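Local structure of cupin type-2 domain-containing protein (Klebsiella pneumoniae subsp. pneumoniae MGH 78578, 3H8U) at residues A[51-57]-A[94-100]; A[57-62]-A[112-116]. The protein is of uncharacterised function but folds as a double-stranded beta-helix of the cupin superfamily and probably binds a metal ion. All blocks are in the same frame, centred on the assembly; numbering follows the deposited sequence.

How the interactions relate
Both contacts lie at the same end of the cupin barrel, their centres about 12 Å apart, one in each of its two sheets. Interaction 1 pairs strands 51-56 and 97-101; interaction 2 pairs strands 61-68 and 107-114, the next strand along the chain in each case, and the segments therefore alternate in sequence. His57 belongs to both: its ring touches His97 in the first contact and Val113 in the second. A probable hydrogen bond of 2.8 Å from His97 NE2 to Asp62 OD2 bridges the sheets. His55 NE2 merely packs near Asp62 OD2, 4.1 Å away. The histidine cluster with this carboxylate is consistent with a cupin metal site, although neither contact contains a metal.

Interaction 1 (A[51-57]-A[94-100]); sequences EIASHVH and GQVHGAM
His55 and His97 face each other as an antiparallel hydrogen-bonded pair: His97 N donates to His55 O over 2.9 Å, and His55 N donates back to His97 O. Ile52 and Ala99 form a second such pair, with Ile52 N 2.8 Å from Ala99 O. Between the two pairs the register slips by one residue, a beta bulge, and Gly98 suits the spot because a side chain there would run into Ile52 O and Ser54 OG, which is hydrogen-bonded to His74. Beyond the strands Gly94 N still reaches His57 O, and a water links His57 N to Gln95 O.

The imidazoles gather on the inner face. His55 ND1 donates to Ala53 O (2.7 Å), which fixes the rotation of its ring. With chi1 at 60° its CG sits between backbone N and carbonyl carbon. His97 adopts the same first torsion, its ND1 donating to Gln95 O, and the two rings meet obliquely, centroids 4.2 Å apart and planes at 41°. His57 ND1 comes to the edge of the His97 ring, 3.6 Å from His97 CE1, while His97 NE2 turns to Asp62. Further out, Glu51 CG lies against Met100 CG (3.5 Å), a selenomethionine, on the other face. His55, His57 and His97, with Asp62 beside them inside the double-stranded beta-helix, are consistent with the three-histidine, one-carboxylate metal site of cupins.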
loop_
_atom_site.group_PDB
_atom_site.type_symbol
_atom_site.label_atom_id
_atom_site.label_comp_id
_atom_site.label_asym_id
_atom_site.label_seq_id
_atom_site.Cartn_x
_atom_site.Cartn_y
_atom_site.Cartn_z
ATOM N N GLU A 51 -7.048 7.370 17.932
ATOM C CA GLU A 51 -7.031 5.936 17.695
ATOM C C GLU A 51 -7.777 5.505 16.442
ATOM O O GLU A 51 -8.814 6.079 16.076
ATOM C CB GLU A 51 -7.628 5.201 18.885
ATOM C CG GLU A 51 -6.774 5.251 20.090
ATOM C CD GLU A 51 -7.475 4.723 21.325
ATOM O OE1 GLU A 51 -8.432 3.915 21.200
ATOM O OE2 GLU A 51 -7.062 5.162 22.413
ATOM N N ILE A 52 -7.236 4.481 15.805
ATOM C CA ILE A 52 -7.967 3.669 14.848
ATOM C C ILE A 52 -8.595 2.522 15.671
ATOM O O ILE A 52 -7.869 1.708 16.209
ATOM C CB ILE A 52 -6.988 3.094 13.796
ATOM C CG1 ILE A 52 -6.170 4.203 13.088
ATOM C CG2 ILE A 52 -7.719 2.241 12.789
ATOM C CD1 ILE A 52 -6.962 5.140 12.235
ATOM N N ALA A 53 -9.916 2.450 15.783
ATOM C CA ALA A 53 -10.546 1.424 16.609
ATOM C C ALA A 53 -10.170 0.026 16.168
ATOM O O ALA A 53 -10.060 -0.249 14.977
ATOM C CB ALA A 53 -12.051 1.548 16.601
ATOM N N SER A 54 -9.971 -0.832 17.158
ATOM C CA SER A 54 -9.628 -2.209 16.941
ATOM C C SER A 54 -10.822 -2.954 16.354
ATOM O O SER A 54 -11.980 -2.792 16.786
ATOM C CB SER A 54 -9.145 -2.870 18.238
ATOM O OG SER A 54 -7.876 -2.325 18.591
ATOM N N HIS A 55 -10.499 -3.755 15.352
ATOM C CA HIS A 55 -11.481 -4.464 14.575
ATOM C C HIS A 55 -10.854 -5.686 13.903
ATOM O O HIS A 55 -9.635 -5.844 13.850
ATOM C CB HIS A 55 -12.142 -3.533 13.530
ATOM C CG HIS A 55 -11.207 -2.925 12.524
ATOM N ND1 HIS A 55 -10.286 -1.936 12.837
ATOM C CD2 HIS A 55 -11.111 -3.108 11.185
ATOM C CE1 HIS A 55 -9.646 -1.572 11.741
ATOM N NE2 HIS A 55 -10.148 -2.241 10.718
ATOM N N VAL A 56 -11.743 -6.551 13.425
ATOM C CA VAL A 56 -11.351 -7.743 12.700
ATOM C C VAL A 56 -12.161 -7.853 11.388
ATOM O O VAL A 56 -13.356 -7.557 11.364
ATOM C CB VAL A 56 -11.537 -9.003 13.619
ATOM C CG1 VAL A 56 -12.944 -9.063 14.203
ATOM C CG2 VAL A 56 -11.195 -10.292 12.877
ATOM N N HIS A 57 -11.508 -8.273 10.311
ATOM C CA HIS A 57 -12.194 -8.629 9.082
ATOM C C HIS A 57 -12.168 -10.161 9.097
ATOM O O HIS A 57 -11.092 -10.749 8.950
ATOM C CB HIS A 57 -11.463 -8.161 7.812
ATOM C CG HIS A 57 -11.326 -6.680 7.688
ATOM N ND1 HIS A 57 -10.193 -6.016 8.092
ATOM C CD2 HIS A 57 -12.138 -5.747 7.150
ATOM C CE1 HIS A 57 -10.343 -4.725 7.869
ATOM N NE2 HIS A 57 -11.517 -4.537 7.293
ATOM N N GLY A 94 -9.377 -12.626 10.674
ATOM C CA GLY A 94 -9.489 -13.114 12.046
ATOM C C GLY A 94 -8.425 -12.561 12.997
ATOM O O GLY A 94 -8.346 -12.974 14.161
ATOM N N GLN A 95 -7.619 -11.621 12.512
ATOM C CA GLN A 95 -6.634 -10.949 13.347
ATOM C C GLN A 95 -7.117 -9.554 13.759
ATOM O O GLN A 95 -7.376 -8.700 12.923
ATOM C CB GLN A 95 -5.271 -10.891 12.644
ATOM C CG GLN A 95 -4.595 -12.232 12.530
ATOM C CD GLN A 95 -3.128 -12.125 12.122
ATOM O OE1 GLN A 95 -2.753 -11.259 11.312
ATOM N NE2 GLN A 95 -2.315 -13.055 12.618
ATOM N N VAL A 96 -7.207 -9.324 15.070
ATOM C CA VAL A 96 -7.575 -8.014 15.581
ATOM C C VAL A 96 -6.477 -6.999 15.275
ATOM O O VAL A 96 -5.272 -7.300 15.416
ATOM C CB VAL A 96 -7.833 -8.041 17.115
ATOM C CG1 VAL A 96 -8.185 -6.636 17.626
ATOM C CG2 VAL A 96 -8.960 -8.987 17.454
ATOM N N HIS A 97 -6.874 -5.810 14.829
ATOM C CA HIS A 97 -5.921 -4.730 14.596
ATOM C C HIS A 97 -6.565 -3.350 14.788
ATOM O O HIS A 97 -7.741 -3.116 14.451
ATOM C CB HIS A 97 -5.277 -4.836 13.195
ATOM C CG HIS A 97 -6.244 -4.722 12.058
ATOM N ND1 HIS A 97 -7.296 -5.608 11.884
ATOM C CD2 HIS A 97 -6.286 -3.872 10.999
ATOM C CE1 HIS A 97 -7.963 -5.266 10.790
ATOM N NE2 HIS A 97 -7.373 -4.218 10.244
ATOM N N GLY A 98 -5.765 -2.458 15.336
ATOM C CA GLY A 98 -6.141 -1.075 15.623
ATOM C C GLY A 98 -4.849 -0.311 15.892
ATOM O O GLY A 98 -3.755 -0.909 15.885
ATOM N N ALA A 99 -4.937 0.996 16.149
ATOM C CA ALA A 99 -3.718 1.743 16.470
ATOM C C ALA A 99 -3.981 2.997 17.289
ATOM O O ALA A 99 -5.102 3.478 17.315
ATOM C CB ALA A 99 -2.958 2.072 15.196
HETATM N N MSE A 100 -2.950 3.482 17.989
HETATM C CA MSE A 100 -2.964 4.810 18.594
HETATM C C MSE A 100 -1.708 5.555 18.139
HETATM O O MSE A 100 -0.603 4.985 18.232
HETATM C CB MSE A 100 -3.003 4.745 20.134
HETATM C CG MSE A 100 -3.447 6.124 20.725
HETATM SE SE MSE A 100 -2.682 6.527 22.369
HETATM C CE MSE A 100 -0.900 6.352 21.773
HETATM O O HOH W 1 -8.732 -8.591 10.724
#

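Interaction 2 (A[57-62]-A[112-116]); sequences HPHGQD and VVAPG. With SO4 (sulfate ion), chain C.
Asp62 holds its carboxylate beside Val113, with Asp62 OD1 3.5 Å from Val113 CG2, and is gripped from several directions. Ser111 OG is hydrogen-bonded to OD1, while His97 NE2 and Trp64 NE1 both bond to OD2. Asp62 CG stands anti to the backbone N (chi1 -169°), which brings the carboxylate in toward Val113. Three bonds hold the buried carboxylate in place.

Val113 also packs against the His57 ring. Its CG1 approaches one face of that ring in a CH-pi contact, 4.2 Å from the centroid and 23° off the normal. The branched side chain suits the position: both methyls reach the imidazole, CG1 over its face, and CG2 also packs on the Asp62 carboxylate.

Asp62 and Val113 form an antiparallel non-hydrogen-bonded pair in the cupin barrel, where strand 61-68 runs beside strand 107-114. Gln61 and Ala114 form a hydrogen-bonded pair next to it, with Gln61 N 2.8 Å from Ala114 O and Ala114 N 2.9 Å from Gln61 O. On the opposite face, the small Ala114 packs on Ala114 of the second subunit, and Gln61 OE1 hydrogen-bonds to Thr36 of that subunit.

Past the pair, a cis peptide leads into Pro115, whose CD rests 3.3 Å from His59 O. His59 turns its imidazole outward to a sulfate, probably from the crystallisation liquor: His59 ND1 donates an almost straight bond of 2.6 Å to sulfate O1, and Gly119 N binds the same ion.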
loop_
_atom_site.group_PDB
_atom_site.type_symbol
_atom_site.label_atom_id
_atom_site.label_comp_id
_atom_site.label_asym_id
_atom_site.label_seq_id
_atom_site.Cartn_x
_atom_site.Cartn_y
_atom_site.Cartn_z
ATOM N N HIS A 57 -11.508 -8.273 10.311
ATOM C CA HIS A 57 -12.194 -8.629 9.082
ATOM C C HIS A 57 -12.168 -10.161 9.097
ATOM O O HIS A 57 -11.092 -10.749 8.950
ATOM C CB HIS A 57 -11.463 -8.161 7.812
ATOM C CG HIS A 57 -11.326 -6.680 7.688
ATOM N ND1 HIS A 57 -10.193 -6.016 8.092
ATOM C CD2 HIS A 57 -12.138 -5.747 7.150
ATOM C CE1 HIS A 57 -10.343 -4.725 7.869
ATOM N NE2 HIS A 57 -11.517 -4.537 7.293
ATOM N N PRO A 58 -13.333 -10.808 9.278
ATOM C CA PRO A 58 -13.401 -12.275 9.283
ATOM C C PRO A 58 -12.891 -12.948 8.003
ATOM O O PRO A 58 -12.403 -14.093 8.038
ATOM C CB PRO A 58 -14.885 -12.530 9.442
ATOM C CG PRO A 58 -15.355 -11.380 10.208
ATOM C CD PRO A 58 -14.646 -10.234 9.589
ATOM N N HIS A 59 -13.029 -12.235 6.901
ATOM C CA HIS A 59 -12.717 -12.765 5.584
ATOM C C HIS A 59 -11.941 -11.802 4.695
ATOM O O HIS A 59 -12.092 -11.830 3.482
ATOM C CB HIS A 59 -14.028 -13.211 4.906
ATOM C CG HIS A 59 -14.715 -14.336 5.619
ATOM N ND1 HIS A 59 -15.983 -14.215 6.153
ATOM C CD2 HIS A 59 -14.273 -15.565 5.975
ATOM C CE1 HIS A 59 -16.308 -15.338 6.768
ATOM N NE2 HIS A 59 -15.293 -16.178 6.671
ATOM N N GLY A 60 -11.075 -10.985 5.288
ATOM C CA GLY A 60 -10.226 -10.083 4.516
ATOM C C GLY A 60 -8.927 -9.825 5.215
ATOM O O GLY A 60 -8.829 -10.019 6.438
ATOM N N GLN A 61 -7.927 -9.455 4.425
ATOM C CA GLN A 61 -6.630 -9.004 4.895
ATOM C C GLN A 61 -6.554 -7.490 4.775
ATOM O O GLN A 61 -6.999 -6.907 3.764
ATOM C CB GLN A 61 -5.517 -9.647 4.061
ATOM C CG GLN A 61 -4.121 -9.160 4.441
ATOM C CD GLN A 61 -3.075 -9.899 3.722
ATOM O OE1 GLN A 61 -3.200 -11.133 3.523
ATOM N NE2 GLN A 61 -1.973 -9.213 3.405
ATOM N N ASP A 62 -6.010 -6.853 5.811
ATOM C CA ASP A 62 -5.792 -5.428 5.824
ATOM C C ASP A 62 -4.290 -5.150 5.922
ATOM O O ASP A 62 -3.635 -5.455 6.926
ATOM C CB ASP A 62 -6.529 -4.790 7.000
ATOM C CG ASP A 62 -6.562 -3.272 6.934
ATOM O OD1 ASP A 62 -6.016 -2.668 5.963
ATOM O OD2 ASP A 62 -7.162 -2.684 7.887
ATOM N N VAL A 112 -4.969 -1.137 2.489
ATOM C CA VAL A 112 -5.529 -1.919 1.403
ATOM C C VAL A 112 -6.202 -3.151 2.016
ATOM O O VAL A 112 -5.514 -4.043 2.499
ATOM C CB VAL A 112 -4.465 -2.335 0.370
ATOM C CG1 VAL A 112 -5.130 -3.126 -0.822
ATOM C CG2 VAL A 112 -3.690 -1.106 -0.129
ATOM N N VAL A 113 -7.537 -3.161 1.984
ATOM C CA VAL A 113 -8.330 -4.304 2.446
ATOM C C VAL A 113 -8.720 -5.155 1.255
ATOM O O VAL A 113 -9.222 -4.618 0.259
ATOM C CB VAL A 113 -9.585 -3.826 3.189
ATOM C CG1 VAL A 113 -10.534 -4.979 3.497
ATOM C CG2 VAL A 113 -9.158 -3.128 4.497
ATOM N N ALA A 114 -8.475 -6.461 1.350
ATOM C CA ALA A 114 -8.788 -7.383 0.260
ATOM C C ALA A 114 -9.440 -8.637 0.825
ATOM O O ALA A 114 -8.943 -9.195 1.816
ATOM C CB ALA A 114 -7.520 -7.754 -0.513
ATOM N N PRO A 115 -10.558 -9.082 0.221
ATOM C CA PRO A 115 -11.295 -8.511 -0.917
ATOM C C PRO A 115 -11.981 -7.191 -0.618
ATOM O O PRO A 115 -12.087 -6.793 0.522
ATOM C CB PRO A 115 -12.354 -9.582 -1.244
ATOM C CG PRO A 115 -12.028 -10.709 -0.488
ATOM C CD PRO A 115 -11.178 -10.341 0.663
ATOM N N GLY A 116 -12.451 -6.531 -1.664
ATOM C CA GLY A 116 -12.992 -5.203 -1.543
ATOM C C GLY A 116 -14.240 -5.146 -0.695
ATOM O O GLY A 116 -14.472 -4.128 -0.027
HETATM S S SO4 C . -17.532 -10.973 5.191
HETATM O O1 SO4 C . -17.294 -11.988 6.222
HETATM O O2 SO4 C . -18.339 -11.530 4.105
HETATM O O3 SO4 C . -18.256 -9.851 5.797
HETATM O O4 SO4 C . -16.253 -10.542 4.633
#